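Local coordinates for Rna-binding protein with serine-rich domain 1 (Homo sapiens, PDB 4A8X) that serves as an auxiliary component of the exon junction complex on spliced mRNAs, its RNA recognition motif domain being required to form the ASAP complex, at residues E23-Y28 against E61-H66. Numbering follows the deposited sequence.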
ATOM      1  N   GLU A  23      -0.920  16.380   0.604  1.00 22.81           N
ATOM      2  CA  GLU A  23      -2.361  16.401   0.836  1.00 26.33           C
ATOM      3  C   GLU A  23      -2.725  16.007   2.290  1.00 24.16           C
ATOM      4  O   GLU A  23      -3.522  16.683   2.961  1.00 20.11           O
ATOM      5  CB  GLU A  23      -3.067  15.489  -0.171  1.00 24.19           C
ATOM      6  CG  GLU A  23      -4.541  15.437   0.003  1.00 30.76           C
ATOM      7  CD  GLU A  23      -5.240  14.545  -1.008  1.00 29.12           C
ATOM      8  OE1 GLU A  23      -4.624  14.132  -2.002  1.00 32.33           O
ATOM      9  OE2 GLU A  23      -6.424  14.282  -0.795  1.00 36.00           O
ATOM     10  N   ILE A  24      -2.125  14.931   2.800  1.00 18.35           N
ATOM     11  CA  ILE A  24      -2.502  14.431   4.098  1.00 16.31           C
ATOM     12  C   ILE A  24      -2.053  15.403   5.222  1.00 17.49           C
ATOM     13  O   ILE A  24      -2.822  15.728   6.118  1.00 17.79           O
ATOM     14  CB  ILE A  24      -1.890  13.005   4.315  1.00 15.35           C
ATOM     15  CG1 ILE A  24      -2.650  11.975   3.463  1.00 19.93           C
ATOM     16  CG2 ILE A  24      -1.902  12.632   5.768  1.00 15.30           C
ATOM     17  CD1 ILE A  24      -1.910  10.614   3.347  1.00 23.67           C
ATOM     18  N   PHE A  25      -0.809  15.837   5.186  1.00 17.01           N
ATOM     19  CA  PHE A  25      -0.255  16.588   6.304  1.00 21.16           C
ATOM     20  C   PHE A  25      -0.639  18.072   6.275  1.00 21.48           C
ATOM     21  O   PHE A  25      -0.581  18.780   7.292  1.00 20.46           O
ATOM     22  CB  PHE A  25       1.246  16.331   6.375  1.00 18.30           C
ATOM     23  CG  PHE A  25       1.541  15.011   7.029  1.00 18.98           C
ATOM     24  CD1 PHE A  25       1.626  14.926   8.392  1.00 18.00           C
ATOM     25  CD2 PHE A  25       1.626  13.843   6.273  1.00 17.33           C
ATOM     26  CE1 PHE A  25       1.829  13.680   9.023  1.00 18.31           C
ATOM     27  CE2 PHE A  25       1.818  12.605   6.896  1.00 19.19           C
ATOM     28  CZ  PHE A  25       1.920  12.543   8.286  1.00 19.00           C
ATOM     29  N   SER A  26      -1.089  18.519   5.119  1.00 19.91           N
ATOM     30  CA  SER A  26      -1.628  19.875   4.998  1.00 24.96           C
ATOM     31  C   SER A  26      -2.891  19.999   5.844  1.00 26.10           C
ATOM     32  O   SER A  26      -3.281  21.109   6.240  1.00 26.69           O
ATOM     33  CB  SER A  26      -1.923  20.215   3.541  1.00 23.84           C
ATOM     34  OG  SER A  26      -0.711  20.537   2.871  1.00 24.84           O
ATOM     35  N   THR A  27      -3.525  18.866   6.133  1.00 23.76           N
ATOM     36  CA  THR A  27      -4.611  18.819   7.121  1.00 29.29           C
ATOM     37  C   THR A  27      -4.213  19.540   8.426  1.00 27.38           C
ATOM     38  O   THR A  27      -5.081  20.056   9.126  1.00 25.99           O
ATOM     39  CB  THR A  27      -5.027  17.334   7.486  1.00 28.60           C
ATOM     40  OG1 THR A  27      -5.384  16.623   6.300  1.00 31.51           O
ATOM     41  CG2 THR A  27      -6.252  17.302   8.435  1.00 33.51           C
ATOM     42  N   TYR A  28      -2.920  19.533   8.765  1.00 22.31           N
ATOM     43  CA  TYR A  28      -2.490  19.941  10.105  1.00 25.03           C
ATOM     44  C   TYR A  28      -1.805  21.318  10.121  1.00 30.09           C
ATOM     45  O   TYR A  28      -1.483  21.829  11.192  1.00 28.03           O
ATOM     46  CB  TYR A  28      -1.623  18.841  10.793  1.00 23.58           C
ATOM     47  CG  TYR A  28      -2.386  17.552  10.838  1.00 24.36           C
ATOM     48  CD1 TYR A  28      -3.449  17.396  11.694  1.00 24.89           C
ATOM     49  CD2 TYR A  28      -2.087  16.493   9.965  1.00 25.31           C
ATOM     50  CE1 TYR A  28      -4.207  16.239  11.723  1.00 28.04           C
ATOM     51  CE2 TYR A  28      -2.863  15.329   9.973  1.00 23.94           C
ATOM     52  CZ  TYR A  28      -3.902  15.201  10.866  1.00 27.07           C
ATOM     53  OH  TYR A  28      -4.678  14.067  10.902  1.00 27.22           O
ATOM     54  N   GLU A  61       3.362  20.108  16.166  1.00 26.42           N
ATOM     55  CA  GLU A  61       2.792  19.440  17.332  1.00 27.35           C
ATOM     56  C   GLU A  61       1.463  18.747  17.002  1.00 25.64           C
ATOM     57  O   GLU A  61       1.226  17.603  17.416  1.00 25.55           O
ATOM     58  CB  GLU A  61       2.521  20.483  18.430  1.00 24.75           C
ATOM     59  CG  GLU A  61       2.352  19.910  19.789  1.00 39.21           C
ATOM     60  CD  GLU A  61       2.557  20.989  20.858  0.50 39.88           C
ATOM     61  OE1 GLU A  61       3.724  21.300  21.184  0.50 38.14           O
ATOM     62  OE2 GLU A  61       1.558  21.550  21.338  0.50 41.96           O
ATOM     63  N   LYS A  62       0.609  19.443  16.271  1.00 27.68           N
ATOM     64  CA  LYS A  62      -0.708  18.916  15.894  1.00 27.97           C
ATOM     65  C   LYS A  62      -0.568  17.688  15.013  1.00 24.87           C
ATOM     66  O   LYS A  62      -1.297  16.686  15.186  1.00 21.44           O
ATOM     67  CB  LYS A  62      -1.525  19.952  15.139  1.00 29.82           C
ATOM     68  CG  LYS A  62      -3.031  19.611  15.079  1.00 32.76           C
ATOM     69  CD  LYS A  62      -3.838  20.678  14.343  1.00 34.54           C
ATOM     70  CE  LYS A  62      -5.273  20.194  14.065  1.00 38.35           C
ATOM     71  NZ  LYS A  62      -6.137  21.265  13.456  1.00 39.96           N
ATOM     72  N   ALA A  63       0.340  17.784  14.056  1.00 25.30           N
ATOM     73  CA  ALA A  63       0.585  16.650  13.154  1.00 23.51           C
ATOM     74  C   ALA A  63       1.081  15.444  13.927  1.00 21.88           C
ATOM     75  O   ALA A  63       0.636  14.311  13.700  1.00 22.26           O
ATOM     76  CB  ALA A  63       1.584  17.009  12.084  1.00 18.70           C
ATOM     77  N   LEU A  64       2.017  15.675  14.829  1.00 22.43           N
ATOM     78  CA  LEU A  64       2.561  14.585  15.643  1.00 25.29           C
ATOM     79  C   LEU A  64       1.466  13.958  16.521  1.00 24.41           C
ATOM     80  O   LEU A  64       1.376  12.746  16.641  1.00 21.49           O
ATOM     81  CB  LEU A  64       3.685  15.116  16.537  1.00 26.37           C
ATOM     82  CG  LEU A  64       4.965  15.606  15.836  1.00 28.93           C
ATOM     83  CD1 LEU A  64       5.910  16.280  16.821  1.00 27.39           C
ATOM     84  CD2 LEU A  64       5.695  14.433  15.163  1.00 27.32           C
ATOM     85  N   LYS A  65       0.683  14.824  17.155  1.00 30.67           N
ATOM     86  CA  LYS A  65      -0.482  14.450  17.958  1.00 32.72           C
ATOM     87  C   LYS A  65      -1.466  13.491  17.219  1.00 31.40           C
ATOM     88  O   LYS A  65      -1.824  12.429  17.758  1.00 29.71           O
ATOM     89  CB  LYS A  65      -1.169  15.762  18.400  1.00 37.15           C
ATOM     90  CG  LYS A  65      -2.249  15.643  19.432  1.00 44.48           C
ATOM     91  CD  LYS A  65      -2.788  17.032  19.861  1.00 48.53           C
ATOM     92  CE  LYS A  65      -4.221  16.912  20.387  1.00 52.63           C
ATOM     93  NZ  LYS A  65      -4.859  18.214  20.728  1.00 56.32           N
ATOM     94  N   HIS A  66      -1.865  13.844  15.989  1.00 26.83           N
ATOM     95  CA  HIS A  66      -2.838  13.065  15.208  1.00 26.67           C
ATOM     96  C   HIS A  66      -2.261  11.919  14.378  1.00 25.65           C
ATOM     97  O   HIS A  66      -2.997  11.010  14.003  1.00 29.62           O
ATOM     98  CB  HIS A  66      -3.644  13.989  14.286  1.00 27.41           C
ATOM     99  CG  HIS A  66      -4.501  14.963  15.035  1.00 33.80           C
ATOM    100  ND1 HIS A  66      -3.971  15.948  15.838  1.00 36.16           N
ATOM    101  CD2 HIS A  66      -5.845  15.072  15.141  1.00 39.45           C
ATOM    102  CE1 HIS A  66      -4.956  16.637  16.398  1.00 39.81           C
ATOM    103  NE2 HIS A  66      -6.099  16.126  15.988  1.00 42.27           N
TER
HETATM  104  O   HOH W   1      -5.462  22.239  11.036  1.00 43.05           O
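With CG anti to its own carbonyl carbon (chi1 -56°), Tyr28 brings its ring obliquely against Lys62, Ala63 and His66 of helix 57-67, while Lys62, whose CG lies anti to the backbone N (chi1 -163°), is extended beyond CG and crosses the tyrosine side chain at about a right angle, CG and CE both near Tyr28 CD1. The contact joins the two helices of the RNA recognition motif, which pack side by side on its antiparallel sheet, at the point where the chain leaves helix 18-26. The backbones come nearest at Tyr28 and Ala63, where Tyr28 CB lies 3.9 Å from Ala63 CB. Deeper in, the methyl group of Ala63 meets the edge of the Phe25 ring, 4.2 Å from CD1; that ring also packs on Ile9, Ile31 and Ile77 of the sheet. The outer part of the tyrosine, CE1 and OH, reaches His66 CB, each at 3.5 Å, and the two ring planes are inclined at 39°. The imidazole is held by its own helix turn through ND1, which donates to Lys62 O; that oxygen also accepts from His66 N on the opposite face of the carbonyl plane. Thr27 CB lies over one face of the tyrosine ring, offset toward its rim, and the chain of another protein packs against Tyr28 and Thr27. A water also links the two segments, accepting from Lys62 NZ at 2.7 Å and donating to Thr27 O at 2.9 Å.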